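Local coordinates for conserved protein (PDB 2NR4) that binds flavin mononucleotide as a two-chain flavoprotein whose cellular role is unknown, at residues N157-A170 against Y181-C195. Sequence-based numbering, arbitrary orientation.
Sequences NRGFNAVLEATVHA and YLELIRHYESLASKC. With FMN (flavin mononucleotide), chain C.
Tyr188 and His169 both carry CG anti to their own carbonyl carbon (chi1 -72° and -61°), and each ring thereby drops as a knob into a hole of the facing helix. The Tyr188 ring lies among Ala162, Glu165, Ala166 and His169: Glu165 CB sits over the centre of one face, a CH-pi contact 3.6 Å from the ring centroid, and His187 CD2 covers the opposite face. Ala162 CB presses on Tyr188 CD1 at 3.6 Å. His169, held among Tyr181, Leu184, Ile185 and Tyr188, takes Leu184 CD1 over the centre of its imidazole, 3.9 Å from the centroid; it meets Tyr188 rim to rim, neither ring over the face of the other, and likewise Tyr181, forming an aromatic cluster. One water ties the polar ends together, donating to Glu165 OE1 at 2.6 Å and hydrogen-bonded to His169 NE2 in the plane of that ring and to Tyr188 OH. A leucine in place of Tyr188 would probably leave this water without one of its three partners and Glu165 CB without the ring face it rests on. Towards Cys195 the helices close in, Gly159 CA standing 3.9 Å from Ala192 CA. There Asn157, the N-cap, accepts from Phe160 N through OD1 while its ND2 donates to Cys195 O at 3.2 Å, from above the carbonyl plane. Leu191 CD2 rests on one face of the Arg158 guanidinium, which forms a salt bridge with Glu165 of the second subunit, and Glu165 in turn with Arg158 of that subunit. The pair is a near-antiparallel helical hairpin: the axes of the two segments approach to 7.5 Å, their N-to-C directions 154° apart. Helix 198-210 packs against both members, helix 84-92 adjoins Val163 and Ala170, and Val168 CG2 touches the methyl C7M of the flavin, which lies between this helical layer and the antiparallel barrel whose strands 43-51 and 57-61 also bind the cofactor.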
# COMPACT_ATOMS: atom_id res chain seq x y z
N ASN A 157 0.88 -4.87 -1.79
CA ASN A 157 1.42 -6.11 -1.24
C ASN A 157 0.71 -6.36 0.09
O ASN A 157 0.81 -5.55 1.04
CB ASN A 157 2.94 -5.97 -1.11
CG ASN A 157 3.59 -7.23 -0.56
OD1 ASN A 157 3.36 -7.63 0.59
ND2 ASN A 157 4.41 -7.87 -1.38
N ARG A 158 -0.02 -7.47 0.15
CA ARG A 158 -0.81 -7.79 1.32
C ARG A 158 0.07 -8.10 2.54
O ARG A 158 -0.43 -8.03 3.65
CB ARG A 158 -1.74 -8.96 1.05
CG ARG A 158 -2.83 -8.65 -0.02
CD ARG A 158 -3.51 -9.95 -0.33
NE ARG A 158 -4.43 -10.31 0.72
CZ ARG A 158 -4.77 -11.57 1.00
NH1 ARG A 158 -4.24 -12.58 0.29
NH2 ARG A 158 -5.63 -11.81 1.95
N GLY A 159 1.32 -8.50 2.30
CA GLY A 159 2.31 -8.75 3.37
C GLY A 159 2.71 -7.46 4.05
O GLY A 159 2.71 -7.36 5.30
N PHE A 160 3.03 -6.45 3.25
CA PHE A 160 3.30 -5.11 3.79
C PHE A 160 2.08 -4.59 4.55
O PHE A 160 2.18 -4.11 5.68
CB PHE A 160 3.70 -4.14 2.68
CG PHE A 160 3.94 -2.74 3.19
CD1 PHE A 160 5.20 -2.39 3.67
CD2 PHE A 160 2.88 -1.80 3.29
CE1 PHE A 160 5.44 -1.13 4.19
CE2 PHE A 160 3.12 -0.50 3.82
CZ PHE A 160 4.42 -0.17 4.28
N ASN A 161 0.90 -4.74 3.93
CA ASN A 161 -0.33 -4.29 4.56
C ASN A 161 -0.58 -5.01 5.89
O ASN A 161 -1.08 -4.41 6.84
CB ASN A 161 -1.50 -4.50 3.60
CG ASN A 161 -1.37 -3.70 2.32
OD1 ASN A 161 -0.49 -2.84 2.17
ND2 ASN A 161 -2.26 -3.99 1.36
N ALA A 162 -0.21 -6.29 5.95
CA ALA A 162 -0.37 -7.09 7.17
C ALA A 162 0.53 -6.62 8.29
O ALA A 162 0.13 -6.64 9.48
CB ALA A 162 -0.13 -8.54 6.89
N VAL A 163 1.72 -6.18 7.92
CA VAL A 163 2.66 -5.59 8.89
C VAL A 163 2.08 -4.32 9.50
O VAL A 163 2.12 -4.17 10.72
CB VAL A 163 4.05 -5.25 8.26
CG1 VAL A 163 4.93 -4.41 9.27
CG2 VAL A 163 4.77 -6.55 7.86
N LEU A 164 1.47 -3.46 8.67
CA LEU A 164 0.82 -2.24 9.13
C LEU A 164 -0.29 -2.57 10.15
O LEU A 164 -0.38 -1.95 11.23
CB LEU A 164 0.19 -1.54 7.93
CG LEU A 164 0.34 -0.04 7.81
CD1 LEU A 164 1.86 0.29 7.87
CD2 LEU A 164 -0.27 0.42 6.43
N GLU A 165 -1.16 -3.51 9.80
CA GLU A 165 -2.24 -3.92 10.68
C GLU A 165 -1.67 -4.51 11.96
O GLU A 165 -2.13 -4.13 13.07
CB GLU A 165 -3.19 -4.92 9.99
CG GLU A 165 -3.95 -4.31 8.81
CD GLU A 165 -4.79 -3.09 9.18
OE1 GLU A 165 -5.50 -3.14 10.19
OE2 GLU A 165 -4.70 -2.06 8.48
N ALA A 166 -0.69 -5.39 11.84
CA ALA A 166 -0.09 -6.05 13.03
C ALA A 166 0.48 -5.03 14.00
O ALA A 166 0.40 -5.22 15.23
CB ALA A 166 0.99 -7.06 12.62
N THR A 167 1.08 -3.96 13.48
CA THR A 167 1.63 -2.89 14.34
C THR A 167 0.49 -2.19 15.10
O THR A 167 0.60 -1.94 16.29
CB THR A 167 2.50 -1.86 13.57
OG1 THR A 167 1.69 -1.11 12.64
CG2 THR A 167 3.58 -2.57 12.79
N VAL A 168 -0.65 -1.95 14.44
CA VAL A 168 -1.80 -1.35 15.12
C VAL A 168 -2.26 -2.28 16.25
O VAL A 168 -2.34 -1.88 17.44
CB VAL A 168 -2.94 -1.00 14.13
CG1 VAL A 168 -4.13 -0.30 14.85
CG2 VAL A 168 -2.41 -0.08 13.07
N HIS A 169 -2.50 -3.54 15.93
CA HIS A 169 -2.96 -4.49 16.95
C HIS A 169 -1.96 -4.73 18.08
O HIS A 169 -2.35 -4.87 19.24
CB HIS A 169 -3.45 -5.78 16.29
CG HIS A 169 -4.61 -5.56 15.37
ND1 HIS A 169 -5.71 -4.81 15.74
CD2 HIS A 169 -4.82 -5.93 14.08
CE1 HIS A 169 -6.56 -4.77 14.73
NE2 HIS A 169 -6.04 -5.42 13.71
N ALA A 170 -0.67 -4.78 17.75
CA ALA A 170 0.34 -4.87 18.78
C ALA A 170 0.29 -3.70 19.77
O ALA A 170 0.48 -3.91 20.96
CB ALA A 170 1.76 -5.03 18.16
N TYR A 181 -6.04 -9.74 20.39
CA TYR A 181 -5.05 -9.03 19.59
C TYR A 181 -3.86 -9.91 19.17
O TYR A 181 -3.37 -9.78 18.04
CB TYR A 181 -4.60 -7.75 20.31
CG TYR A 181 -5.71 -6.70 20.37
CD1 TYR A 181 -6.17 -6.07 19.21
CD2 TYR A 181 -6.30 -6.35 21.59
CE1 TYR A 181 -7.19 -5.11 19.24
CE2 TYR A 181 -7.32 -5.39 21.64
CZ TYR A 181 -7.76 -4.77 20.48
OH TYR A 181 -8.76 -3.81 20.55
N LEU A 182 -3.42 -10.82 20.05
CA LEU A 182 -2.33 -11.74 19.73
C LEU A 182 -2.75 -12.70 18.64
O LEU A 182 -1.93 -13.10 17.83
CB LEU A 182 -1.87 -12.53 20.95
CG LEU A 182 -1.18 -11.85 22.13
CD1 LEU A 182 -0.49 -12.94 22.94
CD2 LEU A 182 -0.17 -10.80 21.66
N GLU A 183 -4.03 -13.07 18.65
CA GLU A 183 -4.64 -13.92 17.65
C GLU A 183 -4.70 -13.21 16.28
O GLU A 183 -4.49 -13.84 15.23
CB GLU A 183 -6.06 -14.29 18.12
CG GLU A 183 -6.78 -15.35 17.30
CD GLU A 183 -8.30 -15.31 17.52
OE1 GLU A 183 -8.84 -14.19 17.70
OE2 GLU A 183 -8.94 -16.40 17.51
N LEU A 184 -5.03 -11.92 16.29
CA LEU A 184 -4.97 -11.12 15.08
C LEU A 184 -3.54 -10.95 14.57
O LEU A 184 -3.30 -11.02 13.37
CB LEU A 184 -5.62 -9.75 15.30
CG LEU A 184 -7.13 -9.71 15.05
CD1 LEU A 184 -7.73 -8.41 15.60
CD2 LEU A 184 -7.43 -9.86 13.56
N ILE A 185 -2.58 -10.76 15.47
CA ILE A 185 -1.18 -10.62 15.07
C ILE A 185 -0.69 -11.90 14.41
O ILE A 185 0.05 -11.85 13.43
CB ILE A 185 -0.28 -10.17 16.24
CG1 ILE A 185 -0.70 -8.78 16.70
CG2 ILE A 185 1.23 -10.20 15.90
CD1 ILE A 185 -0.10 -8.40 18.02
N ARG A 186 -1.13 -13.06 14.91
CA ARG A 186 -0.72 -14.33 14.31
C ARG A 186 -1.25 -14.50 12.89
O ARG A 186 -0.53 -15.00 12.02
CB ARG A 186 -1.15 -15.53 15.18
CG ARG A 186 -0.92 -15.34 16.64
CD ARG A 186 0.53 -15.15 17.01
NE ARG A 186 0.73 -14.95 18.45
CZ ARG A 186 0.22 -15.73 19.41
NH1 ARG A 186 -0.56 -16.77 19.10
NH2 ARG A 186 0.48 -15.47 20.69
N HIS A 187 -2.49 -14.08 12.66
CA HIS A 187 -3.10 -14.09 11.33
C HIS A 187 -2.33 -13.15 10.42
O HIS A 187 -2.02 -13.50 9.28
CB HIS A 187 -4.60 -13.72 11.40
CG HIS A 187 -5.18 -13.27 10.08
ND1 HIS A 187 -5.54 -14.16 9.08
CD2 HIS A 187 -5.49 -12.04 9.61
CE1 HIS A 187 -6.01 -13.49 8.05
NE2 HIS A 187 -6.00 -12.20 8.34
N TYR A 188 -1.99 -11.96 10.90
CA TYR A 188 -1.20 -11.09 10.02
C TYR A 188 0.23 -11.60 9.77
O TYR A 188 0.77 -11.43 8.68
CB TYR A 188 -1.23 -9.64 10.53
CG TYR A 188 -2.57 -9.03 10.29
CD1 TYR A 188 -3.06 -8.86 8.99
CD2 TYR A 188 -3.37 -8.65 11.35
CE1 TYR A 188 -4.32 -8.30 8.76
CE2 TYR A 188 -4.64 -8.09 11.13
CZ TYR A 188 -5.10 -7.92 9.84
OH TYR A 188 -6.35 -7.38 9.61
N GLU A 189 0.83 -12.24 10.77
CA GLU A 189 2.13 -12.87 10.57
C GLU A 189 2.03 -13.88 9.43
O GLU A 189 2.94 -13.97 8.60
CB GLU A 189 2.62 -13.61 11.85
CG GLU A 189 4.10 -14.02 11.76
CD GLU A 189 4.31 -15.30 10.95
OE1 GLU A 189 3.33 -16.06 10.76
OE2 GLU A 189 5.44 -15.58 10.49
N SER A 190 0.93 -14.62 9.38
CA SER A 190 0.71 -15.60 8.30
C SER A 190 0.70 -14.98 6.92
O SER A 190 1.28 -15.53 6.00
CB SER A 190 -0.57 -16.39 8.54
OG SER A 190 -0.46 -17.10 9.76
N LEU A 191 0.05 -13.82 6.77
CA LEU A 191 0.05 -13.12 5.48
C LEU A 191 1.38 -12.50 5.14
O LEU A 191 1.77 -12.43 3.96
CB LEU A 191 -1.04 -12.05 5.46
CG LEU A 191 -2.49 -12.50 5.26
CD1 LEU A 191 -3.36 -11.26 5.34
CD2 LEU A 191 -2.66 -13.20 3.89
N ALA A 192 2.09 -12.03 6.15
CA ALA A 192 3.38 -11.44 5.91
C ALA A 192 4.35 -12.50 5.37
O ALA A 192 5.18 -12.22 4.51
CB ALA A 192 3.94 -10.84 7.22
N SER A 193 4.23 -13.70 5.94
CA SER A 193 5.04 -14.83 5.52
C SER A 193 4.71 -15.30 4.10
O SER A 193 5.63 -15.68 3.37
CB SER A 193 4.86 -16.01 6.47
OG SER A 193 5.97 -16.88 6.23
N LYS A 194 3.42 -15.32 3.76
CA LYS A 194 2.98 -15.78 2.44
C LYS A 194 3.24 -14.73 1.39
O LYS A 194 3.78 -15.03 0.32
CB LYS A 194 1.51 -16.16 2.44
CG LYS A 194 1.19 -17.26 3.42
CD LYS A 194 -0.31 -17.57 3.47
CE LYS A 194 -0.55 -19.03 3.89
NZ LYS A 194 0.16 -19.96 2.94
N CYS A 195 2.88 -13.49 1.70
CA CYS A 195 2.86 -12.40 0.68
C CYS A 195 4.03 -11.45 0.74
O CYS A 195 4.38 -10.82 -0.26
CB CYS A 195 1.52 -11.60 0.75
SG CYS A 195 0.01 -12.61 0.61
N1 FMN C . -0.89 7.57 17.00
C2 FMN C . -1.52 8.79 17.00
O2 FMN C . -1.50 9.47 18.02
N3 FMN C . -2.19 9.23 15.88
C4 FMN C . -2.21 8.44 14.73
O4 FMN C . -2.61 8.90 13.67
C4A FMN C . -1.56 7.21 14.73
N5 FMN C . -1.58 6.41 13.60
C5A FMN C . -0.92 5.19 13.58
C6 FMN C . -0.93 4.40 12.43
C7 FMN C . -0.27 3.18 12.40
C7M FMN C . -0.36 2.33 11.17
C8 FMN C . 0.40 2.74 13.57
C8M FMN C . 1.25 1.53 13.56
C9 FMN C . 0.41 3.52 14.73
C9A FMN C . -0.25 4.76 14.73
N10 FMN C . -0.25 5.57 15.87
C10 FMN C . -0.90 6.78 15.87
C1' FMN C . 0.33 5.05 17.16
C2' FMN C . 1.73 5.62 17.32
O2' FMN C . 2.48 5.37 16.15
C3' FMN C . 2.41 4.89 18.46
O3' FMN C . 1.68 5.15 19.65
C4' FMN C . 3.87 5.30 18.59
O4' FMN C . 4.44 4.37 19.47
C5' FMN C . 4.04 6.73 19.13
O5' FMN C . 5.36 6.94 19.56
P FMN C . 5.96 8.36 20.07
O1P FMN C . 5.78 8.35 21.60
O2P FMN C . 5.10 9.50 19.48
O3P FMN C . 7.45 8.38 19.73
O HOH W 1 -6.81 -5.24 10.97